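Local structure of penicillin-binding protein PbpB (Mycobacterium tuberculosis, 6KGU) at residues Ser20-Asn25 and Thr192-Leu197; Ser216-Val221 and Asp516-Asn521; Asn240-Ser245 and Lys254-Pro259; Gly404-Pro409 and Asp429-Val434; Gln471-Thr476 and Ala502-Pro507. The protein synthesises cross-linked peptidoglycan from lipid intermediates during cell wall biogenesis and binds penicillin and related beta-lactam antibiotics. One frame throughout, in Å; residues are numbered along the deposited sequence. Where two conformers were deposited one is given.

Interactions 1 and 5 are buried, whereas interactions 2, 3 and 4 are only partly so. Interaction 1 pairs two parallel strands of a mixed sheet and relies on backbone bonds and branched aliphatic side chains. Interactions 2 and 5 reach the same antiparallel sheet of the transpeptidase domain: 216-221 with 516-521 joins strand ends through main-chain bonds, while 471-476 meets 502-507 by one backbone bond and side-chain packing, then runs on to the bound, ring-opened aztreonam. Interaction 3 closes a short loop with two backbone bonds, a lysine-asparagine bond and a water. Interaction 4, on the opposite side of the chain's centre from interactions 2 and 3, is a separate two-stranded ribbon in which two arginines pack against aliphatic groups.

Interaction 1: Ser20-Asn25 and Thr192-Leu197; sequences SIVDRN and TVVLTL
Ser20-Arg24 and Thr192-Thr196 run side by side, 21-22 and 192-195 as neighbouring parallel strands of a mixed sheet, with Ile21 paired to Val193 and Val22 to Val194. Three backbone bonds zip the ladder: Val193 N to Ser20 O (2.9 Å), Val22 N to Val193 O (3.0 Å) and Leu195 N to Val22 O (2.9 Å). On one side of the sheet Ile21 CG2 meets Leu195 CD1 at 3.7 Å, close to helix 156-160, which Ile21 and Val193 also touch. On the other, CG2 of Val22 reaches CG2 of Val194 at 3.9 Å. Strands 28-36 and 412-416 flank the pair. Beyond the ladder Asp23 forms an Asx turn, its OD1 taking Asn25 N from above the carboxylate plane and also Asp27 N. Arg24 N bonds Leu197 O at 2.9 Å. The Arg24 side chain bends at chi3 (-63°), bringing NH1 to the carbonyl of Thr196 and within reach of Glu232, its salt-bridge partner. NH1 meets a lone pair of Thr196 O at 2.9 Å, with the oxygen lying in the guanidinium plane.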
# COMPACT_ATOMS: atom_id res chain seq x y z
N SER A 20 -17.48 3.91 -20.85
CA SER A 20 -16.03 3.76 -20.84
C SER A 20 -15.48 3.80 -19.42
O SER A 20 -16.14 4.27 -18.49
CB SER A 20 -15.38 4.87 -21.68
OG SER A 20 -15.74 4.77 -23.04
N ILE A 21 -14.25 3.33 -19.27
CA ILE A 21 -13.48 3.46 -18.05
C ILE A 21 -12.24 4.28 -18.41
O ILE A 21 -11.46 3.88 -19.28
CB ILE A 21 -13.08 2.10 -17.45
CG1 ILE A 21 -14.31 1.24 -17.13
CG2 ILE A 21 -12.18 2.30 -16.21
CD1 ILE A 21 -14.00 -0.18 -16.66
N VAL A 22 -12.08 5.44 -17.76
CA VAL A 22 -10.99 6.36 -18.07
C VAL A 22 -10.25 6.70 -16.78
O VAL A 22 -10.76 6.49 -15.68
CB VAL A 22 -11.49 7.65 -18.77
CG1 VAL A 22 -12.38 7.31 -19.96
CG2 VAL A 22 -12.25 8.55 -17.79
N ASP A 23 -9.04 7.24 -16.92
CA ASP A 23 -8.27 7.64 -15.75
C ASP A 23 -8.66 9.07 -15.36
O ASP A 23 -9.55 9.67 -15.96
CB ASP A 23 -6.77 7.47 -16.01
CG ASP A 23 -6.12 8.66 -16.78
OD1 ASP A 23 -6.83 9.51 -17.35
OD2 ASP A 23 -4.86 8.72 -16.81
N ARG A 24 -8.01 9.62 -14.32
CA ARG A 24 -8.41 10.91 -13.78
C ARG A 24 -8.32 12.03 -14.81
O ARG A 24 -9.01 13.05 -14.67
CB ARG A 24 -7.56 11.25 -12.55
CG ARG A 24 -6.11 11.64 -12.82
CD ARG A 24 -5.29 11.78 -11.51
NE ARG A 24 -5.78 12.85 -10.63
CZ ARG A 24 -6.39 12.67 -9.45
NH1 ARG A 24 -6.60 11.46 -8.98
NH2 ARG A 24 -6.78 13.72 -8.75
N ASN A 25 -7.52 11.86 -15.85
CA ASN A 25 -7.37 12.86 -16.91
C ASN A 25 -8.10 12.46 -18.18
O ASN A 25 -7.80 13.00 -19.25
CB ASN A 25 -5.89 13.09 -17.18
CG ASN A 25 -5.12 13.47 -15.93
OD1 ASN A 25 -5.55 14.36 -15.18
ND2 ASN A 25 -3.99 12.82 -15.70
N THR A 192 -19.92 6.70 -17.95
CA THR A 192 -18.47 6.56 -17.96
C THR A 192 -17.92 6.68 -16.55
O THR A 192 -18.33 7.54 -15.78
CB THR A 192 -17.85 7.62 -18.87
OG1 THR A 192 -18.02 7.22 -20.24
CG2 THR A 192 -16.35 7.78 -18.59
N VAL A 193 -16.99 5.78 -16.21
CA VAL A 193 -16.41 5.68 -14.87
C VAL A 193 -15.02 6.32 -14.90
O VAL A 193 -14.13 5.86 -15.62
CB VAL A 193 -16.36 4.22 -14.40
CG1 VAL A 193 -15.48 4.08 -13.16
CG2 VAL A 193 -17.77 3.68 -14.11
N VAL A 194 -14.83 7.38 -14.12
CA VAL A 194 -13.56 8.11 -14.03
C VAL A 194 -12.80 7.62 -12.80
O VAL A 194 -13.28 7.78 -11.67
CB VAL A 194 -13.79 9.63 -13.96
CG1 VAL A 194 -12.45 10.37 -13.92
CG2 VAL A 194 -14.68 10.13 -15.12
N LEU A 195 -11.63 7.03 -13.00
CA LEU A 195 -10.83 6.53 -11.89
C LEU A 195 -9.91 7.62 -11.33
O LEU A 195 -9.61 8.61 -11.99
CB LEU A 195 -9.98 5.33 -12.33
CG LEU A 195 -10.79 4.18 -12.97
CD1 LEU A 195 -9.89 3.04 -13.39
CD2 LEU A 195 -11.85 3.68 -11.99
N THR A 196 -9.45 7.40 -10.09
CA THR A 196 -8.41 8.25 -9.53
C THR A 196 -7.03 7.97 -10.14
O THR A 196 -6.11 8.77 -9.93
CB THR A 196 -8.34 8.06 -8.01
OG1 THR A 196 -8.12 6.68 -7.71
CG2 THR A 196 -9.64 8.51 -7.36
N LEU A 197 -6.87 6.84 -10.84
CA LEU A 197 -5.59 6.47 -11.43
C LEU A 197 -5.06 7.56 -12.36
O LEU A 197 -5.82 8.23 -13.06
CB LEU A 197 -5.69 5.17 -12.24
CG LEU A 197 -6.04 3.87 -11.51
CD1 LEU A 197 -6.03 2.68 -12.50
CD2 LEU A 197 -5.09 3.59 -10.32

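Interaction 2: Ser216-Val221 and Asp516-Asn521; sequences SGAHNV and DNPARN
The Arg520 guanidinium has Ser216 O over one face, offset toward its rim, while NH2 passes 3.6 Å from Gly217 N; Arg520 NE bonds Leu215 O. At the other end the His219 ring and the Asp516 carboxylate stand 70° apart, His219 ND1 lying 4.1 Å from Asp516 OD1, close enough that the acid may favour a protonated imidazole. The backbones do most of the holding. His219 N bonds Asp516 O at 2.8 Å, and Asp516 N returns to Asn220 O at 2.9 Å with a nearly straight 171° angle. Ser216 O accepts Arg520 N at 3.0 Å and, weakly, Ala519 N. Pro518 packs its CB on Ser216 CB (3.5 Å) and Ala218 CB. With chi1 at 69°, Ser216 OG lies where it can accept Ala218 N at 3.1 Å, and it also bonds Ala212 O. This ST turn, with Gly217 at positive phi, leads from helix 199-216 into strand 220-227, which neighbours strand 509-516 in the antiparallel sheet of the transpeptidase domain.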
# COMPACT_ATOMS: atom_id res chain seq x y z
N SER A 216 14.50 -9.33 -8.29
CA SER A 216 14.59 -9.86 -6.93
C SER A 216 14.37 -11.37 -6.86
O SER A 216 14.68 -11.97 -5.82
CB SER A 216 13.57 -9.19 -6.03
OG SER A 216 12.27 -9.61 -6.41
N GLY A 217 13.82 -11.98 -7.90
CA GLY A 217 13.44 -13.38 -7.78
C GLY A 217 12.22 -13.65 -6.92
O GLY A 217 11.92 -14.81 -6.65
N ALA A 218 11.51 -12.60 -6.49
CA ALA A 218 10.30 -12.77 -5.69
C ALA A 218 9.23 -13.54 -6.48
O ALA A 218 9.18 -13.49 -7.71
CB ALA A 218 9.76 -11.40 -5.26
N HIS A 219 8.36 -14.23 -5.74
CA HIS A 219 7.22 -14.91 -6.35
C HIS A 219 6.20 -13.92 -6.89
O HIS A 219 5.46 -14.25 -7.82
CB HIS A 219 6.49 -15.81 -5.34
CG HIS A 219 7.24 -17.04 -4.94
ND1 HIS A 219 6.91 -17.77 -3.81
CD2 HIS A 219 8.28 -17.68 -5.52
CE1 HIS A 219 7.73 -18.80 -3.71
NE2 HIS A 219 8.57 -18.77 -4.73
N ASN A 220 6.09 -12.75 -6.27
CA ASN A 220 5.22 -11.72 -6.81
C ASN A 220 5.56 -10.40 -6.12
O ASN A 220 6.21 -10.39 -5.08
CB ASN A 220 3.73 -12.07 -6.64
CG ASN A 220 3.41 -12.60 -5.28
OD1 ASN A 220 3.35 -13.83 -5.06
ND2 ASN A 220 3.19 -11.70 -4.34
N VAL A 221 5.16 -9.30 -6.75
CA VAL A 221 5.47 -7.95 -6.28
C VAL A 221 4.21 -7.12 -6.50
O VAL A 221 3.49 -7.31 -7.48
CB VAL A 221 6.69 -7.33 -7.01
CG1 VAL A 221 6.96 -5.83 -6.59
CG2 VAL A 221 7.95 -8.14 -6.74
N ASP A 516 7.07 -10.89 -2.35
CA ASP A 516 6.84 -12.22 -1.79
C ASP A 516 8.12 -13.03 -1.96
O ASP A 516 8.42 -13.52 -3.05
CB ASP A 516 5.65 -12.89 -2.47
CG ASP A 516 5.36 -14.29 -1.90
OD1 ASP A 516 6.18 -14.82 -1.11
OD2 ASP A 516 4.32 -14.87 -2.25
N ASN A 517 8.86 -13.16 -0.87
CA ASN A 517 10.06 -13.99 -0.78
C ASN A 517 11.10 -13.76 -1.88
O ASN A 517 11.44 -14.69 -2.61
CB ASN A 517 9.67 -15.46 -0.72
CG ASN A 517 10.85 -16.33 -0.31
OD1 ASN A 517 11.63 -15.97 0.58
ND2 ASN A 517 10.99 -17.46 -0.96
N PRO A 518 11.66 -12.56 -1.98
CA PRO A 518 12.72 -12.33 -2.97
C PRO A 518 14.01 -13.02 -2.55
O PRO A 518 14.30 -13.18 -1.36
CB PRO A 518 12.88 -10.81 -2.99
CG PRO A 518 12.52 -10.39 -1.59
CD PRO A 518 11.44 -11.37 -1.13
N ALA A 519 14.77 -13.46 -3.55
CA ALA A 519 16.11 -13.97 -3.31
C ALA A 519 17.14 -12.84 -3.25
O ALA A 519 18.22 -13.04 -2.68
CB ALA A 519 16.50 -14.98 -4.41
N ARG A 520 16.81 -11.67 -3.79
CA ARG A 520 17.72 -10.53 -3.90
C ARG A 520 16.93 -9.25 -3.66
O ARG A 520 15.71 -9.27 -3.55
CB ARG A 520 18.41 -10.49 -5.28
CG ARG A 520 19.26 -11.74 -5.60
CD ARG A 520 19.70 -11.78 -7.07
NE ARG A 520 18.57 -12.00 -7.96
CZ ARG A 520 18.04 -13.20 -8.19
NH1 ARG A 520 18.55 -14.27 -7.60
NH2 ARG A 520 17.01 -13.32 -9.00
N ASN A 521 17.65 -8.13 -3.58
CA ASN A 521 17.07 -6.79 -3.61
C ASN A 521 16.17 -6.55 -4.81
O ASN A 521 16.27 -7.27 -5.81
CB ASN A 521 18.16 -5.72 -3.67
CG ASN A 521 18.60 -5.29 -2.32
OD1 ASN A 521 18.33 -5.98 -1.34
ND2 ASN A 521 19.30 -4.15 -2.25

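Interaction 3: Asn240-Ser245 and Lys254-Pro259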
# COMPACT_ATOMS: atom_id res chain seq x y z
N ASN A 240 3.08 -9.54 -13.49
CA ASN A 240 2.47 -10.66 -14.20
C ASN A 240 1.00 -10.40 -14.55
O ASN A 240 0.19 -11.33 -14.58
CB ASN A 240 2.59 -11.95 -13.37
CG ASN A 240 2.39 -13.21 -14.20
OD1 ASN A 240 2.67 -13.23 -15.40
ND2 ASN A 240 1.89 -14.28 -13.56
N THR A 241 0.65 -9.13 -14.81
CA THR A 241 -0.74 -8.74 -14.99
C THR A 241 -1.27 -9.23 -16.33
O THR A 241 -0.64 -9.03 -17.37
CB THR A 241 -0.89 -7.22 -14.93
OG1 THR A 241 -0.33 -6.72 -13.70
CG2 THR A 241 -2.36 -6.83 -15.00
N PHE A 242 -2.47 -9.81 -16.31
CA PHE A 242 -3.03 -10.38 -17.53
C PHE A 242 -3.40 -9.29 -18.54
O PHE A 242 -3.44 -8.09 -18.24
CB PHE A 242 -4.25 -11.23 -17.21
CG PHE A 242 -5.53 -10.44 -17.05
CD1 PHE A 242 -5.67 -9.50 -16.03
CD2 PHE A 242 -6.60 -10.66 -17.90
CE1 PHE A 242 -6.85 -8.79 -15.86
CE2 PHE A 242 -7.78 -9.95 -17.74
CZ PHE A 242 -7.90 -9.01 -16.70
N ASP A 243 -3.70 -9.74 -19.75
CA ASP A 243 -4.07 -8.82 -20.82
C ASP A 243 -5.53 -9.05 -21.19
O ASP A 243 -5.85 -10.05 -21.85
CB ASP A 243 -3.17 -9.03 -22.04
CG ASP A 243 -3.46 -8.07 -23.17
OD1 ASP A 243 -4.46 -7.31 -23.11
OD2 ASP A 243 -2.69 -8.09 -24.13
N PRO A 244 -6.44 -8.16 -20.79
CA PRO A 244 -7.87 -8.38 -21.09
C PRO A 244 -8.23 -8.25 -22.56
O PRO A 244 -9.37 -8.55 -22.92
CB PRO A 244 -8.57 -7.31 -20.24
CG PRO A 244 -7.56 -6.19 -20.15
CD PRO A 244 -6.20 -6.87 -20.12
N SER A 245 -7.33 -7.80 -23.43
CA SER A 245 -7.60 -7.89 -24.86
C SER A 245 -7.43 -9.31 -25.39
O SER A 245 -7.62 -9.53 -26.59
CB SER A 245 -6.69 -6.94 -25.64
OG SER A 245 -5.35 -7.42 -25.70
N LYS A 254 -1.04 -16.15 -15.75
CA LYS A 254 -1.04 -14.72 -15.49
C LYS A 254 -1.74 -14.43 -14.17
O LYS A 254 -2.45 -15.27 -13.62
CB LYS A 254 -1.72 -13.97 -16.65
CG LYS A 254 -0.86 -13.93 -17.92
CD LYS A 254 0.25 -12.92 -17.68
CE LYS A 254 1.46 -13.12 -18.52
NZ LYS A 254 2.46 -12.10 -18.05
N GLN A 255 -1.52 -13.22 -13.66
CA GLN A 255 -2.26 -12.73 -12.51
C GLN A 255 -3.51 -12.01 -13.01
O GLN A 255 -3.40 -10.99 -13.71
CB GLN A 255 -1.40 -11.81 -11.64
CG GLN A 255 -2.17 -11.07 -10.54
CD GLN A 255 -2.79 -12.03 -9.53
OE1 GLN A 255 -4.02 -12.15 -9.45
NE2 GLN A 255 -1.95 -12.70 -8.76
N LEU A 256 -4.68 -12.57 -12.70
CA LEU A 256 -5.97 -12.05 -13.14
C LEU A 256 -6.63 -11.14 -12.12
O LEU A 256 -7.59 -10.45 -12.48
CB LEU A 256 -6.93 -13.20 -13.46
CG LEU A 256 -6.41 -14.40 -14.28
CD1 LEU A 256 -7.55 -15.34 -14.66
CD2 LEU A 256 -5.67 -13.95 -15.51
N GLY A 257 -6.18 -11.15 -10.87
CA GLY A 257 -6.86 -10.46 -9.79
C GLY A 257 -6.13 -9.22 -9.34
O GLY A 257 -5.44 -8.57 -10.14
N ASN A 258 -6.24 -8.87 -8.07
CA ASN A 258 -5.74 -7.59 -7.57
C ASN A 258 -5.19 -7.79 -6.16
O ASN A 258 -5.80 -7.35 -5.17
CB ASN A 258 -6.85 -6.54 -7.63
CG ASN A 258 -6.33 -5.12 -7.45
OD1 ASN A 258 -5.14 -4.84 -7.64
ND2 ASN A 258 -7.24 -4.21 -7.09
N PRO A 259 -4.04 -8.46 -6.04
CA PRO A 259 -3.49 -8.80 -4.71
C PRO A 259 -3.32 -7.62 -3.76
O PRO A 259 -3.37 -7.81 -2.54
CB PRO A 259 -2.11 -9.40 -5.03
CG PRO A 259 -2.18 -9.82 -6.45
CD PRO A 259 -3.19 -8.93 -7.14
O HOH W 1 2.43 -9.16 -17.77
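Asn240 O takes the shortest bond across the contact, from Gln255 N at 2.7 Å. Two residues on, Phe242 N answers to Gln255 O at 3.0 Å, so that Thr241 and Gln255 form a single backbone bridge. The side chain of Asn240 adds a polar grip. CG stands anti to its own N (chi1 -162°), carrying the amide toward Lys254, where Asn240 OD1 receives Lys254 NZ at 2.9 Å, the donor tilted 23° from the amide carbonyl plane; ND2 bonds Asp253 O, which leaves the two ends of the amide with distinct partners and fixes its rotation. Lys254 bends at chi2, laying CD and CE alongside the amide oxygen, and its ammonium also gives a proton to a water that in turn donates to Thr241 O at 3.1 Å. The water thus ties the lysine to the main chain one residue beyond Asn240. On the apolar side the Leu256 side chain crosses that of Phe242 at about a right angle, its CD2 methyl lying 3.5 Å from Phe242 CB. Ile248 touches both residues, and Ala135 of helix 135-138 packs on Phe242. Gln255 OE1 curls back to accept Gly257 N on a lone pair at 2.8 Å. The bonds across the contact pinch the two ends of a loop that leads from strand 233-238 of the transpeptidase sheet toward helix 259-262.

Interaction 4: Gly404-Pro409 and Asp429-Val434; sequences GVRVPP and DDIRVV
Backbone bonds join Gly404 and Arg406 to Ile431, Val433 and Val434. Arg406 N donates to Ile431 O at 2.7 Å, and Ile431 N returns to Arg406 O at 3.0 Å. At the far end Gly404 O takes Val433 N at 2.8 Å, with Val434 N adding a long, weak second bond. Gly404 has no side chain, so its CA comes within 3.3 Å of Val434 O in a CA-H...O contact. These links make a small two-stranded antiparallel sheet, in which Arg406 and Ile431 are a hydrogen-bonded pair and Val405 and Arg432 a non-hydrogen-bonded one. Cation-bearing groups meet aliphatic ones on both faces. On the Val405 face, the Arg432 chain folds at chi2 (71°) and chi3 (57°) to lay its guanidinium flat against the valine: Val405 CG2 sits 3.3 Å above the plane, over its centre. Arg432 NH1 bonds Val434 O at 3.0 Å, the oxygen in the guanidinium plane, which helps to hold that orientation. On the Arg406 face, Ile431 points the same way as the arginine and sets CD1 over one guanidinium face, while Val433 CG2 lies at its edge. Arg406 NE bonds Lys347 O at the C-terminal end of helix 338-347. Purely apolar contacts are few: CG of Pro408 lies 4.0 Å from Ile431 CD1. Asp430 turns its carboxylate carbon to Val405 CG1, with OD1 beside CG2 of Val407.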
# COMPACT_ATOMS: atom_id res chain seq x y z
N GLY A 404 -1.86 13.55 10.30
CA GLY A 404 -2.57 12.78 11.30
C GLY A 404 -3.99 12.39 10.93
O GLY A 404 -4.63 11.69 11.71
N VAL A 405 -4.49 12.83 9.78
CA VAL A 405 -5.88 12.57 9.41
C VAL A 405 -5.90 11.50 8.32
O VAL A 405 -5.50 11.75 7.18
CB VAL A 405 -6.60 13.85 8.96
CG1 VAL A 405 -7.99 13.50 8.49
CG2 VAL A 405 -6.64 14.86 10.10
N ARG A 406 -6.40 10.32 8.67
CA ARG A 406 -6.51 9.24 7.71
C ARG A 406 -7.71 9.48 6.82
O ARG A 406 -8.81 9.77 7.31
CB ARG A 406 -6.65 7.91 8.43
CG ARG A 406 -6.55 6.69 7.51
CD ARG A 406 -6.34 5.43 8.32
NE ARG A 406 -7.46 5.08 9.19
CZ ARG A 406 -8.58 4.48 8.79
NH1 ARG A 406 -8.75 4.15 7.51
NH2 ARG A 406 -9.53 4.18 9.67
N VAL A 407 -7.50 9.37 5.51
CA VAL A 407 -8.59 9.49 4.54
C VAL A 407 -8.66 8.15 3.81
O VAL A 407 -7.75 7.82 3.02
CB VAL A 407 -8.38 10.67 3.58
CG1 VAL A 407 -9.56 10.80 2.60
CG2 VAL A 407 -8.19 11.98 4.36
N PRO A 408 -9.70 7.35 4.03
CA PRO A 408 -9.79 6.03 3.39
C PRO A 408 -9.61 6.15 1.88
O PRO A 408 -10.20 7.02 1.24
CB PRO A 408 -11.20 5.57 3.76
CG PRO A 408 -11.48 6.26 5.08
CD PRO A 408 -10.86 7.63 4.89
N PRO A 409 -8.76 5.31 1.30
CA PRO A 409 -8.46 5.45 -0.13
C PRO A 409 -9.66 5.14 -0.99
O PRO A 409 -10.50 4.31 -0.65
CB PRO A 409 -7.33 4.43 -0.36
CG PRO A 409 -7.47 3.46 0.76
CD PRO A 409 -8.00 4.22 1.93
N ASP A 429 -15.32 10.26 5.00
CA ASP A 429 -15.09 11.11 6.16
C ASP A 429 -13.68 10.94 6.71
O ASP A 429 -13.16 9.82 6.80
CB ASP A 429 -16.12 10.79 7.24
CG ASP A 429 -17.45 11.49 7.00
OD1 ASP A 429 -17.44 12.62 6.45
OD2 ASP A 429 -18.50 10.92 7.34
N ASP A 430 -13.06 12.08 7.06
CA ASP A 430 -11.81 12.16 7.79
C ASP A 430 -11.83 11.28 9.03
O ASP A 430 -12.86 11.11 9.69
CB ASP A 430 -11.54 13.60 8.25
CG ASP A 430 -11.06 14.50 7.13
OD1 ASP A 430 -10.83 14.03 6.00
OD2 ASP A 430 -10.89 15.70 7.40
N ILE A 431 -10.66 10.75 9.39
CA ILE A 431 -10.46 10.02 10.63
C ILE A 431 -9.17 10.54 11.28
O ILE A 431 -8.07 10.25 10.79
CB ILE A 431 -10.38 8.51 10.43
CG1 ILE A 431 -11.62 8.02 9.67
CG2 ILE A 431 -10.24 7.81 11.78
CD1 ILE A 431 -11.47 6.67 9.07
N ARG A 432 -9.32 11.30 12.37
CA ARG A 432 -8.20 11.81 13.14
C ARG A 432 -7.55 10.67 13.91
O ARG A 432 -8.18 10.06 14.79
CB ARG A 432 -8.70 12.91 14.08
CG ARG A 432 -7.74 13.35 15.21
CD ARG A 432 -6.56 14.15 14.69
NE ARG A 432 -6.94 15.34 13.94
CZ ARG A 432 -6.08 16.08 13.24
NH1 ARG A 432 -4.79 15.74 13.21
NH2 ARG A 432 -6.51 17.13 12.56
N VAL A 433 -6.30 10.34 13.57
CA VAL A 433 -5.55 9.27 14.23
C VAL A 433 -4.59 9.83 15.28
O VAL A 433 -4.54 9.34 16.41
CB VAL A 433 -4.77 8.44 13.19
CG1 VAL A 433 -3.97 7.34 13.88
CG2 VAL A 433 -5.70 7.87 12.11
N VAL A 434 -3.80 10.82 14.91
CA VAL A 434 -2.91 11.53 15.82
C VAL A 434 -2.95 13.00 15.43
O VAL A 434 -3.47 13.36 14.38
CB VAL A 434 -1.45 11.01 15.76
CG1 VAL A 434 -1.37 9.56 16.19
CG2 VAL A 434 -0.89 11.22 14.34

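Interaction 5: Gln471-Thr476 and Ala502-Pro507. With AZR (2-({[(1Z)-1-(2-amino-1,3-thiazol-4-yl)-2-oxo-2-{[(2S,3S)-1-oxo-3-(sulfoamino)butan-2-yl]amino}ethylidene]amino}oxy)-2-methylpropanoic acid), chain B.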
# COMPACT_ATOMS: atom_id res chain seq x y z
N GLN A 471 13.58 15.08 1.54
CA GLN A 471 13.31 14.49 2.86
C GLN A 471 12.43 13.24 2.72
O GLN A 471 11.29 13.18 3.16
CB GLN A 471 12.64 15.52 3.77
CG GLN A 471 13.49 16.74 4.13
CD GLN A 471 12.91 17.54 5.30
OE1 GLN A 471 12.16 17.02 6.13
NE2 GLN A 471 13.27 18.82 5.36
N MET A 472 13.00 12.21 2.09
CA MET A 472 12.27 10.94 2.04
C MET A 472 12.18 10.35 3.44
O MET A 472 13.06 10.56 4.29
CB MET A 472 12.95 9.95 1.09
CG MET A 472 12.93 10.38 -0.41
SD MET A 472 11.29 10.79 -1.02
CE MET A 472 11.72 11.46 -2.63
N ALA A 473 11.09 9.62 3.69
CA ALA A 473 10.85 9.00 4.98
C ALA A 473 10.07 7.72 4.76
O ALA A 473 9.18 7.69 3.91
CB ALA A 473 10.08 9.93 5.92
N GLY A 474 10.39 6.68 5.53
CA GLY A 474 9.75 5.39 5.32
C GLY A 474 10.12 4.37 6.39
O GLY A 474 10.71 4.70 7.42
N LYS A 475 9.75 3.12 6.12
CA LYS A 475 10.01 2.02 7.03
C LYS A 475 10.09 0.73 6.24
O LYS A 475 9.24 0.46 5.39
CB LYS A 475 8.91 1.91 8.11
CG LYS A 475 9.16 0.82 9.15
CD LYS A 475 10.33 1.19 10.05
CE LYS A 475 10.73 0.04 10.95
NZ LYS A 475 11.59 -0.96 10.24
N THR A 476 11.11 -0.08 6.55
CA THR A 476 11.33 -1.40 5.98
C THR A 476 10.59 -2.46 6.78
O THR A 476 10.34 -2.29 7.97
CB THR A 476 12.83 -1.74 6.00
OG1 THR A 476 13.37 -1.35 7.27
CG2 THR A 476 13.59 -1.03 4.85
N ALA A 502 6.78 10.74 0.26
CA ALA A 502 7.53 11.78 -0.46
C ALA A 502 6.77 13.11 -0.41
O ALA A 502 5.70 13.23 -1.02
CB ALA A 502 7.76 11.35 -1.90
N THR A 503 7.24 14.09 0.36
CA THR A 503 8.35 13.98 1.29
C THR A 503 7.88 14.31 2.71
O THR A 503 6.72 14.69 2.91
CB THR A 503 9.47 14.96 0.95
OG1 THR A 503 8.93 16.28 1.05
CG2 THR A 503 9.99 14.74 -0.46
N ALA A 504 8.80 14.24 3.67
CA ALA A 504 8.43 14.48 5.06
C ALA A 504 8.01 15.92 5.29
O ALA A 504 7.06 16.19 6.03
CB ALA A 504 9.59 14.12 5.99
N ASP A 505 8.71 16.87 4.66
CA ASP A 505 8.38 18.26 4.89
C ASP A 505 7.23 18.73 4.02
O ASP A 505 6.55 19.69 4.37
CB ASP A 505 9.61 19.13 4.67
CG ASP A 505 10.13 19.03 3.24
OD1 ASP A 505 10.38 17.91 2.74
OD2 ASP A 505 10.24 20.08 2.59
N ASN A 506 6.98 18.05 2.90
CA ASN A 506 5.85 18.35 2.03
C ASN A 506 5.27 17.04 1.48
O ASN A 506 5.60 16.61 0.36
CB ASN A 506 6.27 19.29 0.90
CG ASN A 506 5.09 19.74 0.06
OD1 ASN A 506 3.95 19.62 0.48
ND2 ASN A 506 5.37 20.24 -1.12
N PRO A 507 4.40 16.38 2.24
CA PRO A 507 3.86 15.09 1.78
C PRO A 507 2.99 15.26 0.54
O PRO A 507 2.00 15.99 0.55
CB PRO A 507 3.04 14.60 2.99
CG PRO A 507 3.71 15.27 4.17
CD PRO A 507 4.05 16.65 3.64
C7 AZR B . 14.40 -7.05 11.57
S8 AZR B . 6.76 -10.67 12.26
O9 AZR B . 10.25 -6.32 10.02
O10 AZR B . 11.52 -9.07 13.63
O11 AZR B . 12.88 -11.00 11.56
N12 AZR B . 13.12 -5.15 10.64
N13 AZR B . 11.44 -8.36 11.47
N14 AZR B . 11.53 -11.47 11.51
N15 AZR B . 8.78 -11.99 11.31
N16 AZR B . 6.69 -12.95 10.83
S17 AZR B . 13.66 -4.57 9.25
C18 AZR B . 13.11 -6.60 10.91
C19 AZR B . 11.85 -6.97 11.71
C20 AZR B . 10.71 -6.10 11.11
C21 AZR B . 11.25 -9.26 12.45
C22 AZR B . 10.74 -10.57 11.96
C23 AZR B . 13.80 -11.93 11.02
C24 AZR B . 9.28 -10.86 11.95
C25 AZR B . 8.35 -10.04 12.52
C26 AZR B . 7.46 -12.01 11.39
C27 AZR B . 13.55 -11.96 9.53
C28 AZR B . 15.23 -11.49 11.33
C29 AZR B . 13.53 -13.29 11.66
O30 AZR B . 12.90 -13.44 12.69
O31 AZR B . 14.07 -14.27 11.00
O32 AZR B . 15.07 -4.71 9.23
O33 AZR B . 13.41 -3.03 9.30
O34 AZR B . 12.85 -5.09 8.21
O HOH W 2 12.04 17.30 0.70
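Ala502, at the end of strand 493-502, puts its CB 3.7 Å from Met472 SD; the methionine bends at chi2 (-53°), which swings the sulfur back toward the alanine although its CB points away. A cis peptide follows, and Thr503 lies against the carbonyl of Gln471, CB to O 3.4 Å. Its hydroxyl donates to Asp505 OD1, arriving from above the carboxylate plane. Ala504 N makes the one direct hydrogen bond between the segments, to Gln471 O at 2.8 Å, and its methyl faces that of Ala473. Asp505 then stacks its carboxylate on the Gln471 amide, the planes 25° apart. Asp505 OD1 is 3.4 Å from Gln471 CB and receives a proton from a water that accepts Gln471 N. Gln471 OE1 itself bonds Gln444 of helix 436-445. Further along, Thr476 OG1 donates to O33 of the bound, ring-opened aztreonam at 2.6 Å, and Lys475 NZ lies 2.9 Å from the same oxygen. Lys475 and Thr476 open what is probably the KTG motif of penicillin-binding proteins; Lys475 NZ bonds Ser324 OG, which fits the SxN serine. The turn at 503-507 joins strands 493-502 and 509-516, with helix 531-544 packed on Met472, Ala502 and Thr503 and helix 436-445 touching Ala504 and Pro507.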